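Local coordinates for melanophilin (Mus musculus, PDB 2ZET), which serves as a Rab effector in melanosome transport, linking melanosome-bound RAB27A to the motor protein MYO5A, at residues L12-W26 with F139-R151. Numbering follows the deposited sequence.
Sequences LDLSTLTDEEAEHVW and FGSAKVIRSLCGR
Arg151, the last modelled residue, reaches across to the turn that leads into helix 19-60. Its long side chain with several N-H groups can serve a carbonyl and a carboxylate at once: NH2 donates to Leu17 O at 2.7 Å and, almost straight, to Asp19 OD1 at 2.5 Å, a salt bridge whose shortness carries no weight at this resolution. The carboxylate stands nearly perpendicular to the guanidinium, 86° between planes, and OD1 also takes a weak bond from NE. Ala22 CB, a small methyl, lets one guanidinium face rest against the helix.

The apolar part centres on Leu148, whose methyls diverge: CD1 meets Leu14 CD1, while CD2 lies 3.8 Å from Trp26 CB and reaches Val25 CG1. Ile145 swings CG1 anti to its backbone N (chi1 -171°), carrying CD1 to Trp26 CZ3. Ser147 OG donates to Leu12 O at 2.8 Å from above the carbonyl plane; serine's one-carbon side chain is compact enough to sit between Leu12 and Leu14. Lys143 CE touches Leu12 CB, while its NZ pairs with a sulfate ion, probably from the crystallisation liquor.

Behind these, Leu17 N bonds to Leu14 O, shaping the turn that presents Leu17 O; Thr18, the N-cap, bonds through N to Glu21 OE1 and sets Asp19 in the first helical turn. Ser141 ties helix 140-147 to Asp32. Both helices lie in the N-terminal Slp homology domain, remote from the zinc finger, and another protein's chain packs on Leu17 and salt-bridges Glu21. An apolar seam, bounded by the Ser147 bond and the Arg151 grip, thus joins the start of helix 19-60 to the domain's modelled C-terminal end.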
loop_
_atom_site.group_PDB
_atom_site.type_symbol
_atom_site.label_atom_id
_atom_site.label_comp_id
_atom_site.label_asym_id
_atom_site.label_seq_id
_atom_site.Cartn_x
_atom_site.Cartn_y
_atom_site.Cartn_z
ATOM N N LEU B 12 23.831 -7.194 -8.016
ATOM C CA LEU B 12 23.612 -5.734 -7.940
ATOM C C LEU B 12 24.960 -5.138 -7.509
ATOM O O LEU B 12 25.415 -5.396 -6.395
ATOM C CB LEU B 12 22.586 -5.406 -6.866
ATOM C CG LEU B 12 22.527 -3.886 -6.755
ATOM C CD1 LEU B 12 21.883 -3.335 -8.064
ATOM C CD2 LEU B 12 21.722 -3.478 -5.494
ATOM N N ASP B 13 25.586 -4.343 -8.372
ATOM C CA ASP B 13 26.929 -3.783 -8.087
ATOM C C ASP B 13 26.963 -2.303 -7.684
ATOM O O ASP B 13 27.014 -1.423 -8.577
ATOM C CB ASP B 13 27.866 -4.002 -9.320
ATOM C CG ASP B 13 27.070 -4.334 -10.675
ATOM O OD1 ASP B 13 27.773 -4.736 -11.698
ATOM O OD2 ASP B 13 25.771 -4.203 -10.702
ATOM N N LEU B 14 26.983 -2.022 -6.369
ATOM C CA LEU B 14 26.984 -0.618 -5.884
ATOM C C LEU B 14 28.333 0.155 -5.769
ATOM O O LEU B 14 28.363 1.295 -5.216
ATOM C CB LEU B 14 26.284 -0.543 -4.520
ATOM C CG LEU B 14 24.894 -1.214 -4.435
ATOM C CD1 LEU B 14 24.308 -1.001 -2.994
ATOM C CD2 LEU B 14 23.934 -0.656 -5.549
ATOM N N SER B 15 29.440 -0.395 -6.288
ATOM C CA SER B 15 30.713 0.337 -6.113
ATOM C C SER B 15 30.550 1.764 -6.665
ATOM O O SER B 15 30.955 2.739 -6.001
ATOM C CB SER B 15 31.894 -0.365 -6.803
ATOM O OG SER B 15 32.014 0.062 -8.157
ATOM N N THR B 16 29.931 1.892 -7.850
ATOM C CA THR B 16 29.718 3.225 -8.442
ATOM C C THR B 16 29.261 4.264 -7.399
ATOM O O THR B 16 29.732 5.415 -7.431
ATOM C CB THR B 16 28.623 3.208 -9.556
ATOM O OG1 THR B 16 28.983 2.259 -10.579
ATOM C CG2 THR B 16 28.465 4.620 -10.187
ATOM N N LEU B 17 28.347 3.884 -6.487
ATOM C CA LEU B 17 27.877 4.853 -5.481
ATOM C C LEU B 17 29.014 5.583 -4.736
ATOM O O LEU B 17 29.914 4.951 -4.172
ATOM C CB LEU B 17 26.979 4.183 -4.434
ATOM C CG LEU B 17 25.446 3.985 -4.644
ATOM C CD1 LEU B 17 24.937 4.746 -5.902
ATOM C CD2 LEU B 17 25.104 2.452 -4.750
ATOM N N THR B 18 28.998 6.912 -4.766
ATOM C CA THR B 18 29.980 7.698 -4.015
ATOM C C THR B 18 29.515 7.462 -2.559
ATOM O O THR B 18 28.377 7.018 -2.335
ATOM C CB THR B 18 29.813 9.223 -4.286
ATOM O OG1 THR B 18 28.780 9.749 -3.406
ATOM C CG2 THR B 18 29.454 9.487 -5.799
ATOM N N ASP B 19 30.335 7.804 -1.568
ATOM C CA ASP B 19 29.904 7.588 -0.181
ATOM C C ASP B 19 28.761 8.474 0.372
ATOM O O ASP B 19 27.894 7.939 1.095
ATOM C CB ASP B 19 31.119 7.607 0.775
ATOM C CG ASP B 19 32.106 6.442 0.488
ATOM O OD1 ASP B 19 31.634 5.369 -0.045
ATOM O OD2 ASP B 19 33.345 6.583 0.786
ATOM N N GLU B 20 28.712 9.788 0.064
ATOM C CA GLU B 20 27.593 10.601 0.650
ATOM C C GLU B 20 26.291 9.921 0.260
ATOM O O GLU B 20 25.343 9.871 1.064
ATOM C CB GLU B 20 27.533 12.062 0.138
ATOM C CG GLU B 20 28.739 12.934 0.538
ATOM C CD GLU B 20 29.520 13.426 -0.709
ATOM O OE1 GLU B 20 29.334 12.771 -1.808
ATOM O OE2 GLU B 20 30.312 14.444 -0.585
ATOM N N GLU B 21 26.281 9.390 -0.966
ATOM C CA GLU B 21 25.139 8.682 -1.521
ATOM C C GLU B 21 24.940 7.405 -0.711
ATOM O O GLU B 21 23.892 7.198 -0.102
ATOM C CB GLU B 21 25.396 8.317 -2.988
ATOM C CG GLU B 21 25.987 9.434 -3.841
ATOM C CD GLU B 21 26.142 9.037 -5.307
ATOM O OE1 GLU B 21 26.657 7.934 -5.587
ATOM O OE2 GLU B 21 25.754 9.835 -6.185
ATOM N N ALA B 22 25.961 6.554 -0.705
ATOM C CA ALA B 22 25.905 5.296 0.026
ATOM C C ALA B 22 25.273 5.512 1.387
ATOM O O ALA B 22 24.299 4.851 1.736
ATOM C CB ALA B 22 27.298 4.727 0.191
ATOM N N GLU B 23 25.830 6.449 2.149
ATOM C CA GLU B 23 25.333 6.757 3.483
ATOM C C GLU B 23 23.828 7.043 3.479
ATOM O O GLU B 23 23.121 6.663 4.418
ATOM C CB GLU B 23 26.103 7.949 4.055
ATOM C CG GLU B 23 25.818 8.249 5.523
ATOM C CD GLU B 23 26.647 9.417 6.052
ATOM O OE1 GLU B 23 27.896 9.325 6.037
ATOM O OE2 GLU B 23 26.048 10.430 6.485
ATOM N N HIS B 24 23.348 7.706 2.424
ATOM C CA HIS B 24 21.927 8.039 2.275
ATOM C C HIS B 24 21.064 6.792 2.050
ATOM O O HIS B 24 20.110 6.550 2.790
ATOM C CB HIS B 24 21.728 9.024 1.113
ATOM C CG HIS B 24 20.310 9.120 0.638
ATOM N ND1 HIS B 24 19.275 9.519 1.456
ATOM C CD2 HIS B 24 19.749 8.824 -0.559
ATOM C CE1 HIS B 24 18.137 9.456 0.787
ATOM N NE2 HIS B 24 18.397 9.038 -0.439
ATOM N N VAL B 25 21.400 6.008 1.026
ATOM C CA VAL B 25 20.670 4.779 0.717
ATOM C C VAL B 25 20.443 3.919 1.971
ATOM O O VAL B 25 19.306 3.590 2.321
ATOM C CB VAL B 25 21.429 3.957 -0.336
ATOM C CG1 VAL B 25 20.878 2.543 -0.397
ATOM C CG2 VAL B 25 21.307 4.631 -1.696
ATOM N N TRP B 26 21.532 3.559 2.638
ATOM C CA TRP B 26 21.471 2.763 3.857
ATOM C C TRP B 26 20.403 3.315 4.802
ATOM O O TRP B 26 19.557 2.572 5.298
ATOM C CB TRP B 26 22.853 2.780 4.528
ATOM C CG TRP B 26 22.917 2.308 5.962
ATOM C CD1 TRP B 26 23.606 2.900 6.966
ATOM C CD2 TRP B 26 22.339 1.120 6.523
ATOM N NE1 TRP B 26 23.507 2.163 8.114
ATOM C CE2 TRP B 26 22.737 1.062 7.871
ATOM C CE3 TRP B 26 21.529 0.099 6.016
ATOM C CZ2 TRP B 26 22.358 0.024 8.721
ATOM C CZ3 TRP B 26 21.148 -0.932 6.866
ATOM C CH2 TRP B 26 21.566 -0.960 8.203
ATOM N N PHE B 139 13.555 -9.805 -0.289
ATOM C CA PHE B 139 12.950 -8.545 -0.679
ATOM C C PHE B 139 13.988 -7.444 -0.897
ATOM O O PHE B 139 15.130 -7.548 -0.468
ATOM C CB PHE B 139 11.905 -8.122 0.358
ATOM C CG PHE B 139 12.446 -7.992 1.741
ATOM C CD1 PHE B 139 13.223 -6.896 2.099
ATOM C CD2 PHE B 139 12.160 -8.957 2.701
ATOM C CE1 PHE B 139 13.707 -6.753 3.400
ATOM C CE2 PHE B 139 12.637 -8.828 4.003
ATOM C CZ PHE B 139 13.413 -7.721 4.354
ATOM N N GLY B 140 13.566 -6.396 -1.588
ATOM C CA GLY B 140 14.434 -5.277 -1.899
ATOM C C GLY B 140 15.507 -4.880 -0.907
ATOM O O GLY B 140 16.688 -5.042 -1.188
ATOM N N SER B 141 15.110 -4.351 0.245
ATOM C CA SER B 141 16.087 -3.903 1.243
ATOM C C SER B 141 17.103 -4.971 1.615
ATOM O O SER B 141 18.273 -4.681 1.868
ATOM C CB SER B 141 15.366 -3.405 2.493
ATOM O OG SER B 141 14.552 -2.297 2.163
ATOM N N ALA B 142 16.645 -6.212 1.643
ATOM C CA ALA B 142 17.515 -7.324 1.955
ATOM C C ALA B 142 18.609 -7.374 0.887
ATOM O O ALA B 142 19.783 -7.198 1.186
ATOM C CB ALA B 142 16.712 -8.606 1.962
ATOM N N LYS B 143 18.212 -7.599 -0.362
ATOM C CA LYS B 143 19.167 -7.664 -1.467
ATOM C C LYS B 143 20.132 -6.487 -1.376
ATOM O O LYS B 143 21.346 -6.661 -1.291
ATOM C CB LYS B 143 18.430 -7.617 -2.804
ATOM C CG LYS B 143 19.278 -8.035 -3.991
ATOM C CD LYS B 143 19.241 -6.999 -5.101
ATOM C CE LYS B 143 19.804 -7.577 -6.374
ATOM N NZ LYS B 143 18.989 -8.741 -6.799
ATOM N N VAL B 144 19.578 -5.285 -1.373
ATOM C CA VAL B 144 20.376 -4.078 -1.288
ATOM C C VAL B 144 21.260 -3.990 -0.043
ATOM O O VAL B 144 22.206 -3.219 -0.027
ATOM C CB VAL B 144 19.465 -2.826 -1.364
ATOM C CG1 VAL B 144 20.287 -1.550 -1.238
ATOM C CG2 VAL B 144 18.722 -2.823 -2.683
ATOM N N ILE B 145 20.980 -4.771 0.996
ATOM C CA ILE B 145 21.820 -4.680 2.194
ATOM C C ILE B 145 23.156 -5.421 2.062
ATOM O O ILE B 145 24.186 -4.935 2.530
ATOM C CB ILE B 145 21.080 -5.176 3.491
ATOM C CG1 ILE B 145 21.909 -4.858 4.740
ATOM C CG2 ILE B 145 20.913 -6.668 3.480
ATOM C CD1 ILE B 145 22.233 -3.403 4.916
ATOM N N ARG B 146 23.139 -6.582 1.414
ATOM C CA ARG B 146 24.345 -7.385 1.238
ATOM C C ARG B 146 25.259 -6.716 0.213
ATOM O O ARG B 146 26.492 -6.770 0.306
ATOM C CB ARG B 146 23.950 -8.793 0.783
ATOM C CG ARG B 146 22.865 -9.419 1.661
ATOM C CD ARG B 146 22.460 -10.810 1.210
ATOM N NE ARG B 146 23.489 -11.795 1.512
ATOM C CZ ARG B 146 24.177 -12.461 0.590
ATOM N NH1 ARG B 146 23.947 -12.253 -0.705
ATOM N NH2 ARG B 146 25.099 -13.339 0.967
ATOM N N SER B 147 24.616 -6.076 -0.758
ATOM C CA SER B 147 25.289 -5.361 -1.832
ATOM C C SER B 147 25.951 -4.117 -1.268
ATOM O O SER B 147 26.969 -3.660 -1.770
ATOM C CB SER B 147 24.263 -4.963 -2.904
ATOM O OG SER B 147 24.834 -4.164 -3.930
ATOM N N LEU B 148 25.358 -3.574 -0.216
ATOM C CA LEU B 148 25.882 -2.377 0.408
ATOM C C LEU B 148 26.924 -2.794 1.413
ATOM O O LEU B 148 27.525 -1.963 2.089
ATOM C CB LEU B 148 24.753 -1.617 1.097
ATOM C CG LEU B 148 24.886 -0.099 1.166
ATOM C CD1 LEU B 148 25.259 0.441 -0.203
ATOM C CD2 LEU B 148 23.572 0.496 1.639
ATOM N N CYS B 149 27.120 -4.102 1.515
ATOM C CA CYS B 149 28.117 -4.644 2.422
ATOM C C CYS B 149 29.467 -4.647 1.726
ATOM O O CYS B 149 30.498 -4.842 2.373
ATOM C CB CYS B 149 27.743 -6.057 2.867
ATOM S SG CYS B 149 26.818 -6.071 4.415
ATOM N N GLY B 150 29.448 -4.429 0.405
ATOM C CA GLY B 150 30.675 -4.357 -0.379
ATOM C C GLY B 150 31.435 -3.073 -0.033
ATOM O O GLY B 150 32.056 -2.430 -0.892
ATOM N N ARG B 151 31.368 -2.708 1.249
ATOM C CA ARG B 151 32.014 -1.527 1.811
ATOM C C ARG B 151 32.110 -1.814 3.301
ATOM O O ARG B 151 31.120 -2.227 3.905
ATOM C CB ARG B 151 31.150 -0.274 1.605
ATOM C CG ARG B 151 30.633 -0.059 0.179
ATOM C CD ARG B 151 29.605 1.063 0.138
ATOM N NE ARG B 151 30.165 2.342 -0.285
ATOM C CZ ARG B 151 30.247 2.737 -1.552
ATOM N NH1 ARG B 151 29.810 1.953 -2.534
ATOM N NH2 ARG B 151 30.747 3.929 -1.839
#